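Local coordinates for hypothetical protein AQ_328 (Aquifex aeolicus, PDB 1R4V) that is of unknown function but adopts an ancestral all-alpha histone fold and may take part in protein heterodimerization, at residues Leu84-Thr87 / Lys88-Glu92. Sequence-based numbering, arbitrary orientation.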
# COMPACT_ATOMS: atom_id res chain seq x y z
N LEU A 84 -3.12 -2.09 -15.02
CA LEU A 84 -2.07 -1.94 -14.02
C LEU A 84 -1.10 -3.11 -14.02
O LEU A 84 -1.40 -4.20 -14.51
CB LEU A 84 -2.64 -1.76 -12.62
CG LEU A 84 -3.49 -0.52 -12.38
CD1 LEU A 84 -3.77 -0.39 -10.89
CD2 LEU A 84 -2.85 0.76 -12.88
N ASN A 85 0.08 -2.85 -13.45
CA ASN A 85 1.16 -3.81 -13.36
C ASN A 85 1.01 -4.69 -12.10
O ASN A 85 2.02 -5.02 -11.49
CB ASN A 85 2.49 -3.04 -13.38
CG ASN A 85 3.64 -3.83 -13.97
OD1 ASN A 85 3.53 -4.35 -15.07
ND2 ASN A 85 4.75 -3.90 -13.24
N ILE A 86 -0.20 -5.10 -11.70
CA ILE A 86 -0.40 -5.95 -10.54
C ILE A 86 -0.09 -7.43 -10.90
O ILE A 86 -0.64 -7.93 -11.87
CB ILE A 86 -1.84 -5.80 -9.99
CG1 ILE A 86 -2.06 -4.35 -9.52
CG2 ILE A 86 -2.14 -6.78 -8.87
CD1 ILE A 86 -3.51 -4.02 -9.19
N THR A 87 0.78 -8.06 -10.10
CA THR A 87 1.19 -9.46 -10.18
C THR A 87 0.28 -10.35 -9.36
O THR A 87 -0.43 -9.84 -8.50
CB THR A 87 2.61 -9.70 -9.53
OG1 THR A 87 2.64 -9.30 -8.14
CG2 THR A 87 3.67 -8.89 -10.22
N LYS A 88 0.36 -11.66 -9.62
CA LYS A 88 -0.38 -12.68 -8.89
C LYS A 88 -0.13 -12.61 -7.40
O LYS A 88 -1.06 -12.80 -6.62
CB LYS A 88 -0.07 -14.09 -9.40
CG LYS A 88 -0.85 -14.47 -10.65
CD LYS A 88 -2.27 -14.95 -10.31
CE LYS A 88 -3.27 -14.61 -11.42
NZ LYS A 88 -4.72 -14.85 -11.14
N ALA A 89 1.10 -12.36 -6.99
CA ALA A 89 1.44 -12.28 -5.58
C ALA A 89 0.68 -11.13 -4.93
O ALA A 89 0.09 -11.32 -3.87
CB ALA A 89 2.95 -12.12 -5.37
N LEU A 90 0.69 -9.95 -5.53
CA LEU A 90 -0.08 -8.83 -4.97
C LEU A 90 -1.59 -9.07 -5.02
O LEU A 90 -2.29 -8.70 -4.07
CB LEU A 90 0.26 -7.51 -5.67
CG LEU A 90 -0.45 -6.26 -5.12
CD1 LEU A 90 -0.31 -6.09 -3.61
CD2 LEU A 90 0.07 -5.02 -5.82
N GLU A 91 -2.09 -9.65 -6.10
CA GLU A 91 -3.51 -10.03 -6.20
C GLU A 91 -3.96 -10.87 -5.01
O GLU A 91 -5.07 -10.67 -4.51
CB GLU A 91 -3.82 -10.81 -7.48
CG GLU A 91 -4.20 -9.94 -8.65
CD GLU A 91 -3.98 -10.63 -10.00
OE1 GLU A 91 -3.47 -9.96 -10.94
OE2 GLU A 91 -4.33 -11.84 -10.11
N GLU A 92 -3.12 -11.79 -4.55
CA GLU A 92 -3.41 -12.61 -3.38
C GLU A 92 -3.51 -11.77 -2.10
O GLU A 92 -4.46 -11.95 -1.33
CB GLU A 92 -2.36 -13.72 -3.24
CG GLU A 92 -2.75 -14.76 -2.21
CD GLU A 92 -1.74 -15.89 -2.02
OE1 GLU A 92 -1.02 -16.26 -2.99
OE2 GLU A 92 -1.69 -16.43 -0.88
O HOH W 1 -1.68 -10.77 -12.45
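Thr87 turns its hydroxyl to the amide of Leu90: OG1 accepts a weak but nearly straight bond from Leu90 N (3.3 Å, 172° at the hydrogen). Lying right before the helix that starts at Lys88 and accepting through its side chain from that amide, Thr87 is the N-cap residue; a chi1 of 58° puts OG1 between its own backbone N and carbonyl carbon, the position from which it can face Leu90 N. Thr87 O accepts the first backbone hydrogen bond of the helix from Glu91 N (2.9 Å). In this all-alpha histone fold the cap joins the loop after strand 78-79 to helix 88-98, whose Leu90 turns inward onto Leu138 of helix 131-149. One residue earlier, Ile86 meets the same turn through its CG2 methyl, 3.8 Å from Glu91 CG and 4.1 Å from Leu90 CB; the Ile86 and Glu91 chains pass each other at a slant. Glu91 divides its carboxylate between two partners. A water donates both to Ile86 O, 3.1 Å from the water oxygen, and to Glu91 OE1, at a rather short 2.5 Å, while OE2 takes a weak, salt-bridging bond from Lys88 NZ (3.2 Å), the lysine chain bending at chi2 and chi3 on its way there. An alanine in place of Glu91 would remove both carboxylate links, and would probably leave the Lys88 ammonium without this mate and the water less firmly held.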